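Local atomic coordinates of oxidoreductase, Gfo/Idh/MocA family (Vibrio cholerae, PDB entry 1XEA), a protein that probably binds a nicotinamide dinucleotide through a Rossmann-fold domain and acts as an oxidoreductase on a substrate that has not been identified. Residues A[5-10]-A[66-71]; A[16-21]-A[266-271]; A[94-99]-A[115-120]; A[120-125]-A[168-173]. One frame throughout, in Å; residues are numbered along the deposited sequence.

Contact 1 (A[5-10]-A[66-71]); sequences IAMIGL and AVMIHA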
loop_
_atom_site.group_PDB
_atom_site.type_symbol
_atom_site.label_atom_id
_atom_site.label_comp_id
_atom_site.label_asym_id
_atom_site.label_seq_id
_atom_site.Cartn_x
_atom_site.Cartn_y
_atom_site.Cartn_z
ATOM N N ILE A 5 -43.173 5.647 -5.069
ATOM C CA ILE A 5 -42.358 5.600 -6.267
ATOM C C ILE A 5 -42.647 4.326 -7.051
ATOM O O ILE A 5 -42.905 3.278 -6.469
ATOM C CB ILE A 5 -40.840 5.661 -5.887
ATOM C CG1 ILE A 5 -40.430 7.096 -5.551
ATOM C CG2 ILE A 5 -39.977 5.168 -7.034
ATOM C CD1 ILE A 5 -41.115 7.696 -4.346
ATOM N N ALA A 6 -42.616 4.418 -8.372
ATOM C CA ALA A 6 -42.851 3.254 -9.199
ATOM C C ALA A 6 -41.564 2.985 -9.947
ATOM O O ALA A 6 -40.973 3.891 -10.542
ATOM C CB ALA A 6 -43.974 3.521 -10.166
HETATM N N MSE A 7 -41.113 1.744 -9.895
HETATM C CA MSE A 7 -39.901 1.369 -10.595
HETATM C C MSE A 7 -40.242 0.539 -11.825
HETATM O O MSE A 7 -40.679 -0.608 -11.724
HETATM C CB MSE A 7 -38.983 0.583 -9.674
HETATM C CG MSE A 7 -38.298 1.439 -8.641
HETATM SE SE MSE A 7 -37.036 0.432 -7.603
HETATM C CE MSE A 7 -36.147 -0.527 -9.033
ATOM N N ILE A 8 -40.033 1.135 -12.988
ATOM C CA ILE A 8 -40.317 0.466 -14.238
ATOM C C ILE A 8 -39.043 -0.119 -14.816
ATOM O O ILE A 8 -38.045 0.585 -14.967
ATOM C CB ILE A 8 -40.914 1.443 -15.278
ATOM C CG1 ILE A 8 -42.264 1.982 -14.795
ATOM C CG2 ILE A 8 -41.064 0.751 -16.619
ATOM C CD1 ILE A 8 -42.161 3.185 -13.895
ATOM N N GLY A 9 -39.079 -1.411 -15.130
ATOM C CA GLY A 9 -37.922 -2.075 -15.713
ATOM C C GLY A 9 -36.925 -2.586 -14.694
ATOM O O GLY A 9 -35.973 -1.895 -14.331
ATOM N N LEU A 10 -37.131 -3.816 -14.245
ATOM C CA LEU A 10 -36.252 -4.395 -13.245
ATOM C C LEU A 10 -35.132 -5.248 -13.827
ATOM O O LEU A 10 -35.198 -6.475 -13.811
ATOM C CB LEU A 10 -37.084 -5.202 -12.246
ATOM C CG LEU A 10 -38.266 -4.407 -11.688
ATOM C CD1 LEU A 10 -39.048 -5.281 -10.727
ATOM C CD2 LEU A 10 -37.787 -3.136 -11.004
ATOM N N ALA A 66 -43.885 9.522 -8.400
ATOM C CA ALA A 66 -42.768 9.574 -9.330
ATOM C C ALA A 66 -42.430 8.166 -9.834
ATOM O O ALA A 66 -42.814 7.167 -9.220
ATOM C CB ALA A 66 -41.553 10.204 -8.648
ATOM N N VAL A 67 -41.716 8.101 -10.961
ATOM C CA VAL A 67 -41.298 6.835 -11.559
ATOM C C VAL A 67 -39.788 6.818 -11.807
ATOM O O VAL A 67 -39.177 7.854 -12.081
ATOM C CB VAL A 67 -42.015 6.574 -12.907
ATOM C CG1 VAL A 67 -43.504 6.437 -12.685
ATOM C CG2 VAL A 67 -41.725 7.695 -13.878
HETATM N N MSE A 68 -39.189 5.637 -11.686
HETATM C CA MSE A 68 -37.757 5.452 -11.910
HETATM C C MSE A 68 -37.610 4.427 -13.014
HETATM O O MSE A 68 -37.874 3.245 -12.814
HETATM C CB MSE A 68 -37.077 4.940 -10.639
HETATM C CG MSE A 68 -37.020 5.962 -9.524
HETATM SE SE MSE A 68 -36.304 5.297 -7.859
HETATM C CE MSE A 68 -34.458 5.044 -8.385
ATOM N N ILE A 69 -37.194 4.875 -14.187
ATOM C CA ILE A 69 -37.051 3.966 -15.312
ATOM C C ILE A 69 -35.675 3.319 -15.328
ATOM O O ILE A 69 -34.664 4.006 -15.381
ATOM C CB ILE A 69 -37.292 4.723 -16.612
ATOM C CG1 ILE A 69 -38.693 5.340 -16.559
ATOM C CG2 ILE A 69 -37.133 3.789 -17.801
ATOM C CD1 ILE A 69 -38.913 6.449 -17.544
ATOM N N HIS A 70 -35.630 1.996 -15.282
ATOM C CA HIS A 70 -34.344 1.318 -15.279
ATOM C C HIS A 70 -34.242 0.399 -16.473
ATOM O O HIS A 70 -33.302 -0.384 -16.596
ATOM C CB HIS A 70 -34.178 0.514 -13.995
ATOM C CG HIS A 70 -34.457 1.303 -12.756
ATOM N ND1 HIS A 70 -33.614 2.294 -12.296
ATOM C CD2 HIS A 70 -35.499 1.266 -11.894
ATOM C CE1 HIS A 70 -34.126 2.831 -11.203
ATOM N NE2 HIS A 70 -35.269 2.226 -10.938
ATOM N N ALA A 71 -35.227 0.498 -17.353
ATOM C CA ALA A 71 -35.259 -0.322 -18.549
ATOM C C ALA A 71 -34.024 -0.098 -19.418
ATOM O O ALA A 71 -33.093 0.610 -19.036
ATOM C CB ALA A 71 -36.514 -0.017 -19.343
#
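Strands 5-8 and 66-69 are neighbours in the parallel sheet of the Rossmann fold, and the first runs into a Gly9, Gly11, Ala14 pattern consistent with the glycine-rich dinucleotide-binding turn. Four backbone hydrogen bonds join them in parallel register: Ala6 N to Ala66 O, Met68 N to Ala6 O (2.7 Å), Ile8 N to Met68 O and His70 N to Ile8 O (2.8 Å). Their directions differ by 23°, the twist of the sheet. On the face carrying Ile5, Met7 and Met68, both methionines being selenomethionines, Ile5 CG2 lies 3.8 Å from Met68 SE; this methyl branch stands anti to the backbone N, beside the carbonyl carbon. Helix 12-22 packs on this face through Ala14 and Leu22, and helix 268-281 adds Trp275 and Leu276. The face of Ala6, Ile8, Val67 and Ile69 is met by helix 76-85, with Ile8 CD1 reaching across to Val67 CB at 3.5 Å. Past the strands, Gly9, with a positive phi of 86°, brings its CA to 4.3 Å from Ala71 CA. The His70 ring, stacked on its other partner Tyr18, is met obliquely by the bent end of Met7, whose CE lies 3.4 Å from His70 CD2.

Contact 2 (A[16-21]-A[266-271]); sequences KAYLPV and KGFDAM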
loop_
_atom_site.group_PDB
_atom_site.type_symbol
_atom_site.label_atom_id
_atom_site.label_comp_id
_atom_site.label_asym_id
_atom_site.label_seq_id
_atom_site.Cartn_x
_atom_site.Cartn_y
_atom_site.Cartn_z
ATOM N N LYS A 16 -29.526 -5.112 -8.507
ATOM C CA LYS A 16 -28.297 -5.007 -7.725
ATOM C C LYS A 16 -28.161 -3.781 -6.819
ATOM O O LYS A 16 -27.581 -3.873 -5.738
ATOM C CB LYS A 16 -27.071 -5.051 -8.642
ATOM C CG LYS A 16 -26.585 -6.433 -9.020
ATOM C CD LYS A 16 -25.208 -6.346 -9.678
ATOM C CE LYS A 16 -24.641 -7.725 -10.057
ATOM N NZ LYS A 16 -23.267 -7.622 -10.671
ATOM N N ALA A 17 -28.688 -2.638 -7.238
ATOM C CA ALA A 17 -28.536 -1.438 -6.428
ATOM C C ALA A 17 -29.822 -0.735 -6.040
ATOM O O ALA A 17 -30.155 -0.618 -4.860
ATOM C CB ALA A 17 -27.618 -0.453 -7.150
ATOM N N TYR A 18 -30.541 -0.252 -7.043
ATOM C CA TYR A 18 -31.774 0.486 -6.802
ATOM C C TYR A 18 -32.806 -0.228 -5.931
ATOM O O TYR A 18 -33.119 0.225 -4.827
ATOM C CB TYR A 18 -32.384 0.891 -8.138
ATOM C CG TYR A 18 -31.522 1.870 -8.888
ATOM C CD1 TYR A 18 -30.891 1.504 -10.065
ATOM C CD2 TYR A 18 -31.357 3.178 -8.429
ATOM C CE1 TYR A 18 -30.122 2.418 -10.778
ATOM C CE2 TYR A 18 -30.590 4.104 -9.134
ATOM C CZ TYR A 18 -29.978 3.718 -10.311
ATOM O OH TYR A 18 -29.251 4.632 -11.044
ATOM N N LEU A 19 -33.326 -1.343 -6.421
ATOM C CA LEU A 19 -34.324 -2.088 -5.672
ATOM C C LEU A 19 -33.905 -2.316 -4.218
ATOM O O LEU A 19 -34.644 -1.965 -3.292
ATOM C CB LEU A 19 -34.602 -3.425 -6.354
ATOM C CG LEU A 19 -36.080 -3.793 -6.432
ATOM C CD1 LEU A 19 -36.198 -5.184 -7.021
ATOM C CD2 LEU A 19 -36.721 -3.740 -5.057
ATOM N N PRO A 20 -32.708 -2.889 -3.994
ATOM C CA PRO A 20 -32.291 -3.114 -2.611
ATOM C C PRO A 20 -32.208 -1.849 -1.758
ATOM O O PRO A 20 -32.475 -1.886 -0.557
ATOM C CB PRO A 20 -30.946 -3.828 -2.766
ATOM C CG PRO A 20 -30.451 -3.375 -4.090
ATOM C CD PRO A 20 -31.685 -3.385 -4.932
ATOM N N VAL A 21 -31.851 -0.726 -2.368
ATOM C CA VAL A 21 -31.754 0.518 -1.618
ATOM C C VAL A 21 -33.130 1.085 -1.338
ATOM O O VAL A 21 -33.391 1.550 -0.246
ATOM C CB VAL A 21 -30.934 1.577 -2.379
ATOM C CG1 VAL A 21 -31.076 2.933 -1.710
ATOM C CG2 VAL A 21 -29.488 1.164 -2.425
ATOM N N LYS A 266 -20.904 3.466 -2.890
ATOM C CA LYS A 266 -20.947 3.727 -4.321
ATOM C C LYS A 266 -21.891 4.876 -4.640
ATOM O O LYS A 266 -22.320 5.053 -5.784
ATOM C CB LYS A 266 -21.370 2.488 -5.091
ATOM C CG LYS A 266 -20.407 1.333 -4.981
ATOM C CD LYS A 266 -20.571 0.373 -6.165
ATOM C CE LYS A 266 -19.834 -0.919 -5.903
ATOM N NZ LYS A 266 -18.423 -0.688 -5.549
ATOM N N GLY A 267 -22.201 5.653 -3.606
ATOM C CA GLY A 267 -23.063 6.815 -3.741
ATOM C C GLY A 267 -24.526 6.601 -4.089
ATOM O O GLY A 267 -25.245 7.567 -4.341
ATOM N N PHE A 268 -24.994 5.361 -4.106
ATOM C CA PHE A 268 -26.385 5.149 -4.442
ATOM C C PHE A 268 -27.341 5.725 -3.419
ATOM O O PHE A 268 -28.247 6.466 -3.785
ATOM C CB PHE A 268 -26.661 3.669 -4.691
ATOM C CG PHE A 268 -26.092 3.164 -5.992
ATOM C CD1 PHE A 268 -24.727 2.887 -6.121
ATOM C CD2 PHE A 268 -26.910 2.995 -7.099
ATOM C CE1 PHE A 268 -24.190 2.441 -7.338
ATOM C CE2 PHE A 268 -26.378 2.553 -8.311
ATOM C CZ PHE A 268 -25.012 2.277 -8.428
ATOM N N ASP A 269 -27.144 5.420 -2.142
ATOM C CA ASP A 269 -28.033 5.964 -1.115
ATOM C C ASP A 269 -28.077 7.488 -1.189
ATOM O O ASP A 269 -29.144 8.084 -1.092
ATOM C CB ASP A 269 -27.577 5.539 0.288
ATOM C CG ASP A 269 -27.675 4.034 0.510
ATOM O OD1 ASP A 269 -27.511 3.575 1.665
ATOM O OD2 ASP A 269 -27.905 3.291 -0.472
ATOM N N ALA A 270 -26.914 8.115 -1.355
ATOM C CA ALA A 270 -26.845 9.571 -1.420
ATOM C C ALA A 270 -27.604 10.120 -2.618
ATOM O O ALA A 270 -28.255 11.157 -2.530
ATOM C CB ALA A 270 -25.400 10.013 -1.471
HETATM N N MSE A 271 -27.502 9.423 -3.741
HETATM C CA MSE A 271 -28.179 9.845 -4.949
HETATM C C MSE A 271 -29.692 9.712 -4.761
HETATM O O MSE A 271 -30.435 10.663 -4.992
HETATM C CB MSE A 271 -27.717 8.996 -6.131
HETATM C CG MSE A 271 -28.336 9.415 -7.447
HETATM SE SE MSE A 271 -27.971 8.190 -8.878
HETATM C CE MSE A 271 -28.655 6.561 -8.054
#
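Phe268 presents two different sides to helix 12-22: its ring face to Ala17 and its edge to Tyr18. The methyl CB of Ala17 sits over that face in a CH-pi contact, 3.8 Å from the ring centroid and displaced toward the rim. One residue on, the Tyr18 ring turns its own face to the Phe268 edge, giving a T-shaped pair with planes 74° apart and centroids separated by 5.7 Å. Selenomethionine Met271 approaches the far part of the same tyrosine; its chain, bent at the last torsion (chi3 55°), brings CE close to Tyr18 CE2 and within 3.6 Å of Tyr18 OH. That hydroxyl is hydrogen-bonded to Asp93. The contact thus packs the helix that follows the first Rossmann strand against the start of helix 268-281, where Gly267 ends the preceding helix as the C-prime residue of a Schellman motif and also takes the N-cap position of the next. At the other end of the interface, both methyls of Val21 straddle one carboxylate oxygen, Asp269 OD2 lying 3.3 Å from Val21 CG2. Leu263 packs on Ala17 and Val21, and Trp259 of a second subunit also reaches Ala17.

Contact 3 (A[94-99]-A[115-120]); sequences KPLAAS and QPLYVG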
loop_
_atom_site.group_PDB
_atom_site.type_symbol
_atom_site.label_atom_id
_atom_site.label_comp_id
_atom_site.label_asym_id
_atom_site.label_seq_id
_atom_site.Cartn_x
_atom_site.Cartn_y
_atom_site.Cartn_z
ATOM N N LYS A 94 -28.669 6.546 -16.021
ATOM C CA LYS A 94 -27.764 6.891 -17.110
ATOM C C LYS A 94 -27.519 5.669 -17.988
ATOM O O LYS A 94 -27.408 4.556 -17.487
ATOM C CB LYS A 94 -26.441 7.406 -16.544
ATOM C CG LYS A 94 -25.628 6.357 -15.811
ATOM C CD LYS A 94 -24.815 5.514 -16.781
ATOM C CE LYS A 94 -24.564 4.114 -16.237
ATOM N NZ LYS A 94 -23.725 3.328 -17.179
ATOM N N PRO A 95 -27.427 5.865 -19.313
ATOM C CA PRO A 95 -27.576 7.168 -19.967
ATOM C C PRO A 95 -29.048 7.521 -20.205
ATOM O O PRO A 95 -29.910 6.638 -20.228
ATOM C CB PRO A 95 -26.803 6.972 -21.266
ATOM C CG PRO A 95 -27.122 5.550 -21.605
ATOM C CD PRO A 95 -26.973 4.845 -20.275
ATOM N N LEU A 96 -29.336 8.810 -20.381
ATOM C CA LEU A 96 -30.708 9.261 -20.619
ATOM C C LEU A 96 -31.217 8.699 -21.942
ATOM O O LEU A 96 -32.376 8.297 -22.064
ATOM C CB LEU A 96 -30.771 10.792 -20.665
ATOM C CG LEU A 96 -32.116 11.455 -21.021
ATOM C CD1 LEU A 96 -33.198 11.039 -20.038
ATOM C CD2 LEU A 96 -31.941 12.968 -21.004
ATOM N N ALA A 97 -30.333 8.667 -22.927
ATOM C CA ALA A 97 -30.687 8.160 -24.231
ATOM C C ALA A 97 -29.421 7.967 -25.045
ATOM O O ALA A 97 -28.376 8.535 -24.725
ATOM C CB ALA A 97 -31.626 9.129 -24.937
ATOM N N ALA A 98 -29.532 7.169 -26.103
ATOM C CA ALA A 98 -28.410 6.862 -26.978
ATOM C C ALA A 98 -27.963 8.027 -27.847
ATOM O O ALA A 98 -26.989 7.910 -28.588
ATOM C CB ALA A 98 -28.761 5.671 -27.850
ATOM N N SER A 99 -28.667 9.149 -27.768
ATOM C CA SER A 99 -28.293 10.308 -28.568
ATOM C C SER A 99 -28.568 11.591 -27.813
ATOM O O SER A 99 -29.374 11.611 -26.884
ATOM C CB SER A 99 -29.061 10.320 -29.888
ATOM O OG SER A 99 -30.442 10.551 -29.673
ATOM N N GLN A 115 -41.974 19.469 -15.153
ATOM C CA GLN A 115 -41.663 18.315 -14.337
ATOM C C GLN A 115 -40.156 18.129 -14.246
ATOM O O GLN A 115 -39.408 18.584 -15.111
ATOM C CB GLN A 115 -42.326 17.067 -14.907
ATOM C CG GLN A 115 -43.812 17.047 -14.671
ATOM C CD GLN A 115 -44.143 17.203 -13.204
ATOM O OE1 GLN A 115 -43.572 16.520 -12.356
ATOM N NE2 GLN A 115 -45.065 18.102 -12.896
ATOM N N PRO A 116 -39.685 17.488 -13.170
ATOM C CA PRO A 116 -38.257 17.257 -12.990
ATOM C C PRO A 116 -37.865 15.924 -13.611
ATOM O O PRO A 116 -38.564 14.919 -13.449
ATOM C CB PRO A 116 -38.114 17.253 -11.480
ATOM C CG PRO A 116 -39.345 16.525 -11.073
ATOM C CD PRO A 116 -40.416 17.172 -11.930
ATOM N N LEU A 117 -36.752 15.942 -14.332
ATOM C CA LEU A 117 -36.206 14.766 -14.984
ATOM C C LEU A 117 -34.798 14.583 -14.425
ATOM O O LEU A 117 -33.877 15.328 -14.760
ATOM C CB LEU A 117 -36.152 14.981 -16.493
ATOM C CG LEU A 117 -35.478 13.885 -17.320
ATOM C CD1 LEU A 117 -36.219 12.559 -17.162
ATOM C CD2 LEU A 117 -35.463 14.315 -18.776
ATOM N N TYR A 118 -34.646 13.585 -13.567
ATOM C CA TYR A 118 -33.375 13.293 -12.921
ATOM C C TYR A 118 -32.619 12.157 -13.605
ATOM O O TYR A 118 -33.193 11.099 -13.872
ATOM C CB TYR A 118 -33.650 12.901 -11.476
ATOM C CG TYR A 118 -32.481 13.043 -10.547
ATOM C CD1 TYR A 118 -32.255 14.245 -9.873
ATOM C CD2 TYR A 118 -31.623 11.970 -10.306
ATOM C CE1 TYR A 118 -31.212 14.377 -8.975
ATOM C CE2 TYR A 118 -30.572 12.090 -9.409
ATOM C CZ TYR A 118 -30.372 13.298 -8.742
ATOM O OH TYR A 118 -29.342 13.424 -7.840
ATOM N N VAL A 119 -31.334 12.366 -13.873
ATOM C CA VAL A 119 -30.511 11.334 -14.502
ATOM C C VAL A 119 -29.643 10.663 -13.428
ATOM O O VAL A 119 -29.073 11.336 -12.569
ATOM C CB VAL A 119 -29.597 11.923 -15.601
ATOM C CG1 VAL A 119 -28.787 10.814 -16.233
ATOM C CG2 VAL A 119 -30.434 12.634 -16.662
ATOM N N GLY A 120 -29.539 9.340 -13.496
ATOM C CA GLY A 120 -28.769 8.599 -12.514
ATOM C C GLY A 120 -27.264 8.531 -12.681
ATOM O O GLY A 120 -26.743 7.625 -13.327
#
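Leu117 is the first residue of strand 117-120 to meet the loop 94-99, and it does so tip to tip with Leu96: Leu117 CD2 lies 4.2 Å from Leu96 CD1. Both leucines have CG anti to the backbone N (chi1 174° for Leu117 and 175° for Leu96), which, with CB already directed at the partner segment, sets their branched ends against each other. Past Tyr118, which points away from the loop, Val119 again directs its side chain toward it, and its two methyls divide the work. Val119 CG1 faces the start of the loop, 4.1 Å from Lys94 CB, whereas Val119 CG2 lies 4.4 Å from Leu96 CB and so continues the apolar patch begun by the leucines. Gly120 closes the contact through its backbone: Gly120 O accepts a weak hydrogen bond from Lys94 N (3.5 Å) and lies beside Lys94 CB (3.2 Å) and Lys94 CG (3.0 Å). The lysine chain bends at chi2 (83°) and leads its amino end away from the strand. Immediately after it, a cis peptide bond precedes Pro95, and this Lys-Pro pair following a Rossmann strand is a familiar feature of the Gfo/Idh/MocA family, in which the lysine is often part of the active site. Strand 117-120 is the last of the parallel sheet within the chain and is hydrogen-bonded to strand 90-93. Helix 100-112, the crossover between the two, covers Leu96 and Val119 with Tyr107, while helix 286-311 contributes His296, which packs on Val119 and is bonded to Leu96 N.

Contact 4 (A[120-125]-A[168-173]); sequences GFNRRH and FIHPLD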
loop_
_atom_site.group_PDB
_atom_site.type_symbol
_atom_site.label_atom_id
_atom_site.label_comp_id
_atom_site.label_asym_id
_atom_site.label_seq_id
_atom_site.Cartn_x
_atom_site.Cartn_y
_atom_site.Cartn_z
ATOM N N GLY A 120 -29.539 9.340 -13.496
ATOM C CA GLY A 120 -28.769 8.599 -12.514
ATOM C C GLY A 120 -27.264 8.531 -12.681
ATOM O O GLY A 120 -26.743 7.625 -13.327
ATOM N N PHE A 121 -26.565 9.483 -12.078
ATOM C CA PHE A 121 -25.111 9.534 -12.134
ATOM C C PHE A 121 -24.585 9.380 -10.712
ATOM O O PHE A 121 -24.239 10.369 -10.061
ATOM C CB PHE A 121 -24.660 10.877 -12.687
ATOM C CG PHE A 121 -24.830 11.023 -14.171
ATOM C CD1 PHE A 121 -25.676 12.004 -14.691
ATOM C CD2 PHE A 121 -24.063 10.256 -15.050
ATOM C CE1 PHE A 121 -25.748 12.227 -16.064
ATOM C CE2 PHE A 121 -24.124 10.465 -16.427
ATOM C CZ PHE A 121 -24.966 11.454 -16.934
ATOM N N ASN A 122 -24.511 8.139 -10.240
ATOM C CA ASN A 122 -24.061 7.872 -8.882
ATOM C C ASN A 122 -22.682 8.449 -8.534
ATOM O O ASN A 122 -22.450 8.851 -7.397
ATOM C CB ASN A 122 -24.104 6.366 -8.594
ATOM C CG ASN A 122 -23.010 5.598 -9.298
ATOM O OD1 ASN A 122 -22.280 4.843 -8.663
ATOM N ND2 ASN A 122 -22.892 5.773 -10.610
ATOM N N ARG A 123 -21.779 8.515 -9.508
ATOM C CA ARG A 123 -20.449 9.043 -9.258
ATOM C C ARG A 123 -20.437 10.535 -8.921
ATOM O O ARG A 123 -19.372 11.149 -8.885
ATOM C CB ARG A 123 -19.541 8.774 -10.459
ATOM C CG ARG A 123 -18.509 7.703 -10.233
ATOM C CD ARG A 123 -18.331 6.837 -11.465
ATOM N NE ARG A 123 -19.341 5.785 -11.528
ATOM C CZ ARG A 123 -19.077 4.489 -11.400
ATOM N NH1 ARG A 123 -17.834 4.070 -11.209
ATOM N NH2 ARG A 123 -20.062 3.609 -11.445
ATOM N N ARG A 124 -21.604 11.136 -8.697
ATOM C CA ARG A 124 -21.648 12.556 -8.317
ATOM C C ARG A 124 -21.954 12.639 -6.831
ATOM O O ARG A 124 -21.898 13.714 -6.241
ATOM C CB ARG A 124 -22.756 13.313 -9.047
ATOM C CG ARG A 124 -22.525 13.578 -10.512
ATOM C CD ARG A 124 -23.633 14.482 -11.051
ATOM N NE ARG A 124 -23.636 14.479 -12.510
ATOM C CZ ARG A 124 -24.610 14.976 -13.267
ATOM N NH1 ARG A 124 -25.675 15.528 -12.700
ATOM N NH2 ARG A 124 -24.518 14.903 -14.591
ATOM N N HIS A 125 -22.288 11.490 -6.246
ATOM C CA HIS A 125 -22.649 11.385 -4.836
ATOM C C HIS A 125 -21.761 10.430 -4.053
ATOM O O HIS A 125 -22.208 9.815 -3.081
ATOM C CB HIS A 125 -24.085 10.900 -4.720
ATOM C CG HIS A 125 -25.048 11.720 -5.507
ATOM N ND1 HIS A 125 -25.590 12.891 -5.025
ATOM C CD2 HIS A 125 -25.488 11.594 -6.782
ATOM C CE1 HIS A 125 -26.318 13.455 -5.970
ATOM N NE2 HIS A 125 -26.272 12.689 -7.046
ATOM N N PHE A 168 -18.036 5.089 -20.597
ATOM C CA PHE A 168 -17.197 6.283 -20.546
ATOM C C PHE A 168 -17.934 7.489 -19.989
ATOM O O PHE A 168 -17.334 8.395 -19.410
ATOM C CB PHE A 168 -16.674 6.616 -21.942
ATOM C CG PHE A 168 -15.630 7.679 -21.948
ATOM C CD1 PHE A 168 -14.373 7.434 -21.401
ATOM C CD2 PHE A 168 -15.897 8.935 -22.490
ATOM C CE1 PHE A 168 -13.390 8.425 -21.391
ATOM C CE2 PHE A 168 -14.921 9.938 -22.488
ATOM C CZ PHE A 168 -13.660 9.687 -21.937
ATOM N N ILE A 169 -19.247 7.497 -20.165
ATOM C CA ILE A 169 -20.052 8.604 -19.677
ATOM C C ILE A 169 -19.895 8.748 -18.170
ATOM O O ILE A 169 -20.090 9.825 -17.631
ATOM C CB ILE A 169 -21.535 8.405 -20.036
ATOM C CG1 ILE A 169 -22.277 9.735 -19.906
ATOM C CG2 ILE A 169 -22.153 7.355 -19.131
ATOM C CD1 ILE A 169 -23.539 9.789 -20.710
ATOM N N HIS A 170 -19.542 7.661 -17.496
ATOM C CA HIS A 170 -19.359 7.723 -16.063
ATOM C C HIS A 170 -18.204 8.660 -15.744
ATOM O O HIS A 170 -18.400 9.717 -15.153
ATOM C CB HIS A 170 -19.078 6.343 -15.487
ATOM C CG HIS A 170 -20.304 5.613 -15.047
ATOM N ND1 HIS A 170 -21.252 6.182 -14.224
ATOM C CD2 HIS A 170 -20.746 4.362 -15.319
ATOM C CE1 HIS A 170 -22.226 5.317 -14.012
ATOM N NE2 HIS A 170 -21.944 4.203 -14.666
ATOM N N PRO A 171 -16.974 8.297 -16.144
ATOM C CA PRO A 171 -15.848 9.190 -15.841
ATOM C C PRO A 171 -15.953 10.561 -16.499
ATOM O O PRO A 171 -15.588 11.575 -15.903
ATOM C CB PRO A 171 -14.637 8.397 -16.335
ATOM C CG PRO A 171 -15.192 7.584 -17.449
ATOM C CD PRO A 171 -16.516 7.112 -16.893
ATOM N N LEU A 172 -16.470 10.582 -17.723
ATOM C CA LEU A 172 -16.614 11.825 -18.457
ATOM C C LEU A 172 -17.471 12.834 -17.688
ATOM O O LEU A 172 -17.045 13.967 -17.443
ATOM C CB LEU A 172 -17.230 11.563 -19.830
ATOM C CG LEU A 172 -17.255 12.782 -20.765
ATOM C CD1 LEU A 172 -15.828 13.143 -21.170
ATOM C CD2 LEU A 172 -18.100 12.476 -21.982
ATOM N N ASP A 173 -18.678 12.420 -17.311
ATOM C CA ASP A 173 -19.579 13.288 -16.567
ATOM C C ASP A 173 -19.004 13.678 -15.212
ATOM O O ASP A 173 -19.044 14.847 -14.820
ATOM C CB ASP A 173 -20.928 12.612 -16.325
ATOM C CG ASP A 173 -21.804 13.403 -15.355
ATOM O OD1 ASP A 173 -22.365 14.445 -15.744
ATOM O OD2 ASP A 173 -21.923 12.999 -14.186
HETATM O O HOH W 1 -21.977 8.207 -12.477
#
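Arg123 and His170 mark the nearest backbone approach, CA to CA 7.0 Å, between a short 3-10 turn at 122-124 and one turn of helix 160-175. The helix is kinked at 170-171, where neither N bonds to the preceding turn (Pro171 has no N-H), and the two backbones are linked by side chains and a water. That water accepts from Arg123 N (3.0 Å) and is hydrogen-bonded to His170 ND1 (2.8 Å), lying at the edge of the imidazole. Over one face of the same ring lies the Arg123 guanidinium, its chain folded by bends at chi2 and chi3; NH2 sits above the ring centre with the two planes inclined by 45°. The other end of this guanidinium, NH1, makes a salt bridge with Glu224. A turn further on, Asp173 meets two residues at once. Its carboxylate stacks on the Phe121 ring, with planes 14° apart and Asp173 OD2 3.5 Å from Phe121 CG, and it forms a two-pronged salt bridge with Arg124. Arg124 NE donates to the syn lone pair of Asp173 OD2 at 2.8 Å, close to the guanidinium plane, and NH2 donates to OD1. The extended Arg124 chain sets its guanidinium so that Phe121 CD1 lies over one of its faces, toward the rim; the phenyl edge touches Ile169 CG1 (4.0 Å from Phe121 CE2). Helix 286-311 completes this buried charge cluster with Arg291 and Ser295 on Asp173 and Asn292 on Arg124, while strand 146-152 flanks Arg123 and Pro171 through Trp149 and Lys151.

All four contacts are largely buried, but their chemistry changes from the Rossmann sheet toward the neighbouring domain. Contact 1 is bound by regular backbone hydrogen bonds, contact 2 by aromatic and apolar packing between helices, contact 3 by aliphatic side chains with one weak backbone bond, and contact 4 by a salt bridge, stacked groups and a water. Contacts 1 and 3 belong to the same parallel sheet without touching, about 7 Å apart at their nearest atoms. Met68 of contact 1 packs on Tyr18 of contact 2, and Met271 of contact 2 on Gly120, which contacts 3 and 4 share. Lys94 of contact 3 packs on His170 and Phe121 of contact 4. Only contact 2 borders another subunit.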